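Local coordinates for protein ATP-dependent helicase FUN30 (Saccharomyces cerevisiae S288c, PDB 5GN1) that remodels nucleosomes at the expense of ATP and promotes DNA end resection at double-strand breaks, the chain here being the C-terminal part of its ATPase domain, at residues V205-L210 with I254-L259; N274-F279 with V304-L309. All blocks are in the same frame, centred on the assembly; numbering follows the deposited sequence.

How the interactions relate
Both interactions pair adjacent parallel strands of one sheet, whose order runs 49-56, 304-311, 275-278, 205-209, 256-260, 229-232. Their centres lie 9 Å apart, and strands 205-209 and 275-278 are themselves neighbours, so the two contacts share a seam: Leu206 O and Ile277 N stand 2.8 Å apart, a probable hydrogen bond. Each is buried and carries five backbone hydrogen bonds. Chemistry separates them. The side-chain contacts across interaction 1 are apolar on both faces, with a phenylalanine ring covered by a leucine methyl, whereas interaction 2, nearer strand 49-56, mixes aliphatic pairs with asparagines, threonines and a water, and three of its residues, Asn305, Thr307 and Thr308, are partly exposed.

Interaction 1: V205-L210 with I254-L259; sequences VLIFSL and IPIFIL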
ATOM      1  N   VAL A 205     -14.633 -11.689   2.930  1.00 15.17           N
ATOM      2  CA  VAL A 205     -14.223 -10.541   2.129  1.00 16.84           C
ATOM      3  C   VAL A 205     -12.823 -10.786   1.571  1.00 17.13           C
ATOM      4  O   VAL A 205     -11.964 -11.363   2.244  1.00 15.90           O
ATOM      5  CB  VAL A 205     -14.293  -9.228   2.951  1.00 16.76           C
ATOM      6  CG1 VAL A 205     -13.385  -9.283   4.195  1.00 15.87           C
ATOM      7  CG2 VAL A 205     -13.970  -8.013   2.068  1.00 12.90           C
ATOM      8  N   LEU A 206     -12.609 -10.345   0.326  1.00 17.15           N
ATOM      9  CA  LEU A 206     -11.280 -10.257  -0.282  1.00 18.25           C
ATOM     10  C   LEU A 206     -10.792  -8.814  -0.226  1.00 17.71           C
ATOM     11  O   LEU A 206     -11.538  -7.895  -0.572  1.00 16.26           O
ATOM     12  CB  LEU A 206     -11.299 -10.710  -1.740  1.00 17.82           C
ATOM     13  CG  LEU A 206     -12.058 -12.003  -2.044  1.00 15.65           C
ATOM     14  CD1 LEU A 206     -12.010 -12.309  -3.540  1.00 15.75           C
ATOM     15  CD2 LEU A 206     -11.475 -13.130  -1.201  1.00 13.05           C
ATOM     16  N   ILE A 207      -9.546  -8.614   0.201  1.00 17.20           N
ATOM     17  CA  ILE A 207      -8.921  -7.287   0.196  1.00 14.17           C
ATOM     18  C   ILE A 207      -7.754  -7.315  -0.788  1.00 18.88           C
ATOM     19  O   ILE A 207      -6.853  -8.154  -0.660  1.00 16.00           O
ATOM     20  CB  ILE A 207      -8.448  -6.861   1.592  1.00 15.11           C
ATOM     21  CG1 ILE A 207      -9.583  -7.027   2.601  1.00 14.38           C
ATOM     22  CG2 ILE A 207      -7.979  -5.387   1.561  1.00 15.68           C
ATOM     23  CD1 ILE A 207      -9.206  -6.667   4.030  1.00 15.87           C
ATOM     24  N   PHE A 208      -7.773  -6.407  -1.770  1.00 16.09           N
ATOM     25  CA  PHE A 208      -6.739  -6.324  -2.799  1.00 19.14           C
ATOM     26  C   PHE A 208      -5.919  -5.046  -2.653  1.00 21.60           C
ATOM     27  O   PHE A 208      -6.476  -3.974  -2.392  1.00 18.22           O
ATOM     28  CB  PHE A 208      -7.356  -6.334  -4.201  1.00 16.46           C
ATOM     29  CG  PHE A 208      -7.917  -7.646  -4.602  1.00 15.93           C
ATOM     30  CD1 PHE A 208      -7.099  -8.621  -5.135  1.00 17.13           C
ATOM     31  CD2 PHE A 208      -9.277  -7.903  -4.463  1.00 19.90           C
ATOM     32  CE1 PHE A 208      -7.624  -9.854  -5.513  1.00 21.91           C
ATOM     33  CE2 PHE A 208      -9.812  -9.122  -4.847  1.00 20.06           C
ATOM     34  CZ  PHE A 208      -8.986 -10.098  -5.373  1.00 22.09           C
ATOM     35  N   SER A 209      -4.602  -5.149  -2.872  1.00 19.86           N
ATOM     36  CA  SER A 209      -3.744  -3.972  -2.942  1.00 19.75           C
ATOM     37  C   SER A 209      -2.689  -4.156  -4.020  1.00 21.42           C
ATOM     38  O   SER A 209      -2.203  -5.266  -4.253  1.00 19.95           O
ATOM     39  CB  SER A 209      -3.034  -3.674  -1.607  1.00 19.97           C
ATOM     40  OG  SER A 209      -2.195  -2.534  -1.746  1.00 24.50           O
ATOM     41  N   LEU A 210      -2.326  -3.048  -4.665  1.00 22.54           N
ATOM     42  CA  LEU A 210      -1.228  -3.060  -5.623  1.00 28.18           C
ATOM     43  C   LEU A 210       0.132  -3.024  -4.947  1.00 25.98           C
ATOM     44  O   LEU A 210       1.151  -3.149  -5.635  1.00 24.53           O
ATOM     45  CB  LEU A 210      -1.344  -1.877  -6.595  1.00 22.87           C
ATOM     46  CG  LEU A 210      -2.289  -2.090  -7.783  1.00 28.51           C
ATOM     47  CD1 LEU A 210      -2.497  -0.798  -8.555  1.00 33.49           C
ATOM     48  CD2 LEU A 210      -1.754  -3.178  -8.703  1.00 26.45           C
ATOM     49  N   ILE A 254     -12.405 -17.939   9.241  1.00 21.44           N
ATOM     50  CA  ILE A 254     -11.397 -17.085   8.615  1.00 17.69           C
ATOM     51  C   ILE A 254     -12.122 -16.134   7.674  1.00 18.05           C
ATOM     52  O   ILE A 254     -12.442 -16.513   6.539  1.00 17.37           O
ATOM     53  CB  ILE A 254     -10.335 -17.885   7.848  1.00 17.02           C
ATOM     54  CG1 ILE A 254      -9.687 -18.943   8.740  1.00 25.50           C
ATOM     55  CG2 ILE A 254      -9.236 -16.949   7.321  1.00 17.51           C
ATOM     56  CD1 ILE A 254      -8.492 -19.649   8.067  1.00 20.22           C
ATOM     57  N   PRO A 255     -12.400 -14.897   8.090  1.00 19.04           N
ATOM     58  CA  PRO A 255     -13.274 -14.048   7.272  1.00 19.93           C
ATOM     59  C   PRO A 255     -12.573 -13.363   6.111  1.00 20.24           C
ATOM     60  O   PRO A 255     -13.265 -12.897   5.195  1.00 19.21           O
ATOM     61  CB  PRO A 255     -13.809 -13.025   8.284  1.00 17.97           C
ATOM     62  CG  PRO A 255     -12.684 -12.922   9.311  1.00 19.49           C
ATOM     63  CD  PRO A 255     -12.163 -14.333   9.430  1.00 19.22           C
ATOM     64  N   ILE A 256     -11.238 -13.296   6.104  1.00 16.46           N
ATOM     65  CA  ILE A 256     -10.506 -12.357   5.251  1.00 18.83           C
ATOM     66  C   ILE A 256      -9.424 -13.079   4.466  1.00 19.56           C
ATOM     67  O   ILE A 256      -8.649 -13.859   5.034  1.00 16.27           O
ATOM     68  CB  ILE A 256      -9.865 -11.219   6.062  1.00 17.81           C
ATOM     69  CG1 ILE A 256     -10.933 -10.423   6.796  1.00 18.92           C
ATOM     70  CG2 ILE A 256      -9.057 -10.287   5.138  1.00 16.30           C
ATOM     71  CD1 ILE A 256     -10.352  -9.311   7.631  1.00 17.19           C
ATOM     72  N   PHE A 257      -9.349 -12.779   3.171  1.00 15.99           N
ATOM     73  CA  PHE A 257      -8.246 -13.156   2.291  1.00 17.55           C
ATOM     74  C   PHE A 257      -7.654 -11.862   1.744  1.00 19.67           C
ATOM     75  O   PHE A 257      -8.369 -11.079   1.112  1.00 18.65           O
ATOM     76  CB  PHE A 257      -8.746 -14.037   1.143  1.00 14.91           C
ATOM     77  CG  PHE A 257      -7.777 -15.106   0.712  1.00 19.49           C
ATOM     78  CD1 PHE A 257      -6.424 -14.856   0.655  1.00 22.27           C
ATOM     79  CD2 PHE A 257      -8.231 -16.375   0.376  1.00 21.73           C
ATOM     80  CE1 PHE A 257      -5.534 -15.860   0.250  1.00 23.86           C
ATOM     81  CE2 PHE A 257      -7.348 -17.369  -0.027  1.00 22.62           C
ATOM     82  CZ  PHE A 257      -5.999 -17.105  -0.084  1.00 21.04           C
ATOM     83  N   ILE A 258      -6.364 -11.617   1.997  1.00 17.47           N
ATOM     84  CA  ILE A 258      -5.698 -10.440   1.451  1.00 17.53           C
ATOM     85  C   ILE A 258      -4.809 -10.882   0.294  1.00 18.18           C
ATOM     86  O   ILE A 258      -4.117 -11.907   0.380  1.00 18.99           O
ATOM     87  CB  ILE A 258      -4.910  -9.657   2.527  1.00 15.67           C
ATOM     88  CG1 ILE A 258      -3.659 -10.412   2.990  1.00 21.12           C
ATOM     89  CG2 ILE A 258      -5.813  -9.290   3.719  1.00 16.62           C
ATOM     90  CD1 ILE A 258      -2.845  -9.618   4.015  1.00 22.04           C
ATOM     91  N   LEU A 259      -4.867 -10.135  -0.816  1.00 18.28           N
ATOM     92  CA  LEU A 259      -4.222 -10.532  -2.064  1.00 19.16           C
ATOM     93  C   LEU A 259      -3.641  -9.319  -2.764  1.00 20.98           C
ATOM     94  O   LEU A 259      -4.109  -8.191  -2.576  1.00 16.21           O
ATOM     95  CB  LEU A 259      -5.193 -11.195  -3.065  1.00 18.28           C
ATOM     96  CG  LEU A 259      -6.034 -12.391  -2.621  1.00 21.55           C
ATOM     97  CD1 LEU A 259      -7.436 -11.936  -2.311  1.00 17.48           C
ATOM     98  CD2 LEU A 259      -6.049 -13.456  -3.733  1.00 19.53           C
TER
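Phe208 and Leu259 face the same way from adjacent strands, and Leu259 CD1 sits over the ring of Phe208, 4.2 Å from its centroid and 27° off the normal, a CH-pi contact. The ring's CE1 also meets Leu259 CB at 3.7 Å. On this same face Leu206 crosses Phe257 at an angle: its CD2 branch touches Phe257 CB at 3.7 Å, while the aromatic ring leads away from the neighbouring strand. On the other face Val205 and Ile256 run side by side, CG1 against CG1 at 3.8 Å; chi1 of 59° turns this methyl of Val205 to Ile256 and leaves CG2 for strand 275-278. Ile207 reaches back along the sheet, its CD1 meeting Ile256 CG2 at 3.8 Å. Between the two layers of side chains the strands run parallel, their axes 18° apart, and five backbone bonds hold the register; Phe257 O accepts Ile207 N at 2.9 Å, and Leu259 N donates to Ile207 O at 2.8 Å. Helix 185-200 packs on Val205 and Ile256, helix 212-224 on Ile256 and Ile258. Phe257 lies against strand 229-232 and makes an edge-to-face stack with Phe248, while strand 275-278 hydrogen-bonds to the far edge of strand 205-209.

Interaction 2: N274-F279 with V304-L309; sequences NNVIIF and VNITTL
Val276 and Thr307 lie mid-ladder among five backbone hydrogen bonds: Thr307 N donates to Val276 O and Thr307 O accepts Ile278 N, each at 2.8 Å. Asn305 likewise uses both its N and its O, bonding to Asn274 O and Val276 N. Bonding through N and O to two residues two positions apart marks a parallel pair; the strand axes are 14° apart.

Apolar contacts fall mainly on the face of Val276, Ile278 and Ile306. Val276 CB meets Ile306 CG1 at 3.7 Å, the two side chains pointing alike, and Ile278 CG1 meets Ile306 CG2 at 4.2 Å. At the C-terminal end Leu309 CD1 approaches Phe279 CD1 obliquely at 3.7 Å.

Thr308 shares that face: its OG1, beside its own backbone N (chi1 -60°), is in van der Waals contact with Ile278 CB at 3.6 Å. The other face carries Asn275, Asn305 and Thr307, with Ile277 among them. The Asn275 and Asn305 amides lie side by side, planes 20° apart, but each ND2 bonds away from this pair: that of Asn275 to Glu203 OE1 and Lys204 O, that of Asn305 to His52 NE2 on strand 49-56. A water lies 2.7 Å from Thr307 OG1 and donates a longer bond to Val276 O.

Strand 275-278, helix 285-292 and strand 304-311 form a beta-alpha-beta unit of the RecA-like fold of this C-terminal SNF2 helicase lobe.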
ATOM      1  N   ASN A 274     -18.315 -12.935  -0.798  1.00 18.40           N
ATOM      2  CA  ASN A 274     -19.148 -12.105  -1.670  1.00 20.84           C
ATOM      3  C   ASN A 274     -18.924 -10.617  -1.428  1.00 22.07           C
ATOM      4  O   ASN A 274     -19.770  -9.797  -1.806  1.00 22.19           O
ATOM      5  CB  ASN A 274     -20.641 -12.460  -1.547  1.00 21.66           C
ATOM      6  CG  ASN A 274     -21.235 -12.119  -0.191  1.00 23.04           C
ATOM      7  OD1 ASN A 274     -20.689 -12.472   0.851  1.00 22.19           O
ATOM      8  ND2 ASN A 274     -22.389 -11.449  -0.202  1.00 28.02           N
ATOM      9  N   ASN A 275     -17.786 -10.252  -0.821  1.00 16.77           N
ATOM     10  CA  ASN A 275     -17.389  -8.865  -0.641  1.00 17.47           C
ATOM     11  C   ASN A 275     -15.957  -8.691  -1.110  1.00 18.97           C
ATOM     12  O   ASN A 275     -15.123  -9.582  -0.935  1.00 17.87           O
ATOM     13  CB  ASN A 275     -17.509  -8.417   0.810  1.00 19.60           C
ATOM     14  CG  ASN A 275     -18.922  -8.552   1.325  1.00 24.31           C
ATOM     15  OD1 ASN A 275     -19.732  -7.631   1.198  1.00 20.23           O
ATOM     16  ND2 ASN A 275     -19.227  -9.701   1.905  1.00 21.76           N
ATOM     17  N   VAL A 276     -15.684  -7.537  -1.713  1.00 17.73           N
ATOM     18  CA  VAL A 276     -14.366  -7.220  -2.238  1.00 16.99           C
ATOM     19  C   VAL A 276     -14.054  -5.781  -1.851  1.00 16.65           C
ATOM     20  O   VAL A 276     -14.875  -4.887  -2.072  1.00 19.26           O
ATOM     21  CB  VAL A 276     -14.294  -7.408  -3.769  1.00 15.50           C
ATOM     22  CG1 VAL A 276     -12.932  -6.915  -4.280  1.00 18.51           C
ATOM     23  CG2 VAL A 276     -14.495  -8.878  -4.148  1.00 19.16           C
ATOM     24  N   ILE A 277     -12.889  -5.564  -1.245  1.00 15.10           N
ATOM     25  CA  ILE A 277     -12.409  -4.238  -0.901  1.00 17.04           C
ATOM     26  C   ILE A 277     -11.158  -3.985  -1.719  1.00 22.54           C
ATOM     27  O   ILE A 277     -10.188  -4.749  -1.628  1.00 18.03           O
ATOM     28  CB  ILE A 277     -12.121  -4.099   0.598  1.00 18.24           C
ATOM     29  CG1 ILE A 277     -13.391  -4.386   1.404  1.00 14.39           C
ATOM     30  CG2 ILE A 277     -11.588  -2.707   0.903  1.00 21.58           C
ATOM     31  CD1 ILE A 277     -13.174  -4.306   2.880  1.00 17.89           C
ATOM     32  N   ILE A 278     -11.194  -2.932  -2.533  1.00 19.32           N
ATOM     33  CA  ILE A 278     -10.041  -2.494  -3.314  1.00 20.16           C
ATOM     34  C   ILE A 278      -9.357  -1.448  -2.448  1.00 22.19           C
ATOM     35  O   ILE A 278      -9.859  -0.328  -2.306  1.00 21.08           O
ATOM     36  CB  ILE A 278     -10.458  -1.924  -4.673  1.00 22.14           C
ATOM     37  CG1 ILE A 278     -11.317  -2.926  -5.438  1.00 20.89           C
ATOM     38  CG2 ILE A 278      -9.231  -1.558  -5.510  1.00 20.98           C
ATOM     39  CD1 ILE A 278     -10.572  -4.152  -5.833  1.00 22.26           C
ATOM     40  N   PHE A 279      -8.246  -1.826  -1.802  1.00 20.59           N
ATOM     41  CA  PHE A 279      -7.641  -0.896  -0.855  1.00 19.38           C
ATOM     42  C   PHE A 279      -7.056   0.306  -1.580  1.00 23.78           C
ATOM     43  O   PHE A 279      -7.067   1.422  -1.047  1.00 25.46           O
ATOM     44  CB  PHE A 279      -6.582  -1.602  -0.018  1.00 17.74           C
ATOM     45  CG  PHE A 279      -6.136  -0.823   1.191  1.00 19.79           C
ATOM     46  CD1 PHE A 279      -6.845  -0.900   2.386  1.00 21.27           C
ATOM     47  CD2 PHE A 279      -4.998  -0.025   1.142  1.00 23.39           C
ATOM     48  CE1 PHE A 279      -6.438  -0.181   3.503  1.00 24.30           C
ATOM     49  CE2 PHE A 279      -4.572   0.683   2.262  1.00 21.81           C
ATOM     50  CZ  PHE A 279      -5.294   0.602   3.443  1.00 21.73           C
ATOM     51  N   VAL A 304     -22.366  -9.848  -5.183  1.00 24.14           N
ATOM     52  CA  VAL A 304     -21.020  -9.468  -4.760  1.00 19.60           C
ATOM     53  C   VAL A 304     -20.950  -7.953  -4.654  1.00 28.44           C
ATOM     54  O   VAL A 304     -21.298  -7.236  -5.603  1.00 26.34           O
ATOM     55  CB  VAL A 304     -19.953 -10.012  -5.727  1.00 21.38           C
ATOM     56  CG1 VAL A 304     -18.569  -9.363  -5.467  1.00 19.60           C
ATOM     57  CG2 VAL A 304     -19.877 -11.529  -5.614  1.00 21.99           C
ATOM     58  N   ASN A 305     -20.506  -7.460  -3.502  1.00 22.63           N
ATOM     59  CA  ASN A 305     -20.382  -6.032  -3.261  1.00 21.07           C
ATOM     60  C   ASN A 305     -18.910  -5.650  -3.245  1.00 21.30           C
ATOM     61  O   ASN A 305     -18.115  -6.247  -2.513  1.00 19.97           O
ATOM     62  CB  ASN A 305     -21.055  -5.636  -1.956  1.00 21.75           C
ATOM     63  CG  ASN A 305     -22.562  -5.531  -2.099  1.00 36.64           C
ATOM     64  OD1 ASN A 305     -23.301  -6.464  -1.765  1.00 34.73           O
ATOM     65  ND2 ASN A 305     -23.024  -4.399  -2.616  1.00 32.32           N
ATOM     66  N   ILE A 306     -18.555  -4.658  -4.051  1.00 20.03           N
ATOM     67  CA  ILE A 306     -17.167  -4.255  -4.250  1.00 18.82           C
ATOM     68  C   ILE A 306     -17.033  -2.799  -3.829  1.00 20.10           C
ATOM     69  O   ILE A 306     -17.805  -1.948  -4.276  1.00 22.78           O
ATOM     70  CB  ILE A 306     -16.734  -4.460  -5.713  1.00 22.03           C
ATOM     71  CG1 ILE A 306     -16.834  -5.936  -6.093  1.00 24.49           C
ATOM     72  CG2 ILE A 306     -15.320  -3.934  -5.952  1.00 20.37           C
ATOM     73  CD1 ILE A 306     -17.571  -6.158  -7.352  1.00 22.77           C
ATOM     74  N   THR A 307     -16.076  -2.511  -2.947  1.00 17.79           N
ATOM     75  CA  THR A 307     -15.883  -1.160  -2.438  1.00 19.90           C
ATOM     76  C   THR A 307     -14.436  -0.734  -2.667  1.00 28.49           C
ATOM     77  O   THR A 307     -13.506  -1.431  -2.245  1.00 20.53           O
ATOM     78  CB  THR A 307     -16.248  -1.076  -0.947  1.00 21.66           C
ATOM     79  OG1 THR A 307     -17.626  -1.446  -0.779  1.00 24.29           O
ATOM     80  CG2 THR A 307     -16.033   0.354  -0.402  1.00 25.70           C
ATOM     81  N   THR A 308     -14.247   0.406  -3.332  1.00 24.50           N
ATOM     82  CA  THR A 308     -12.922   0.981  -3.543  1.00 20.13           C
ATOM     83  C   THR A 308     -12.719   2.132  -2.571  1.00 19.67           C
ATOM     84  O   THR A 308     -13.563   3.033  -2.487  1.00 24.80           O
ATOM     85  CB  THR A 308     -12.754   1.464  -4.982  1.00 23.46           C
ATOM     86  OG1 THR A 308     -12.922   0.357  -5.865  1.00 25.71           O
ATOM     87  CG2 THR A 308     -11.359   2.057  -5.189  1.00 27.13           C
ATOM     88  N   LEU A 309     -11.628   2.070  -1.808  1.00 21.17           N
ATOM     89  CA  LEU A 309     -11.288   3.107  -0.847  1.00 21.83           C
ATOM     90  C   LEU A 309     -10.561   4.229  -1.566  1.00 21.04           C
ATOM     91  O   LEU A 309      -9.578   3.981  -2.266  1.00 19.75           O
ATOM     92  CB  LEU A 309     -10.385   2.550   0.259  1.00 22.93           C
ATOM     93  CG  LEU A 309     -10.929   1.357   1.032  1.00 20.76           C
ATOM     94  CD1 LEU A 309     -10.010   1.022   2.206  1.00 20.03           C
ATOM     95  CD2 LEU A 309     -12.325   1.687   1.506  1.00 20.21           C
TER
HETATM   96  O   HOH W   1     -17.200  -3.996   0.019  1.00 25.21           O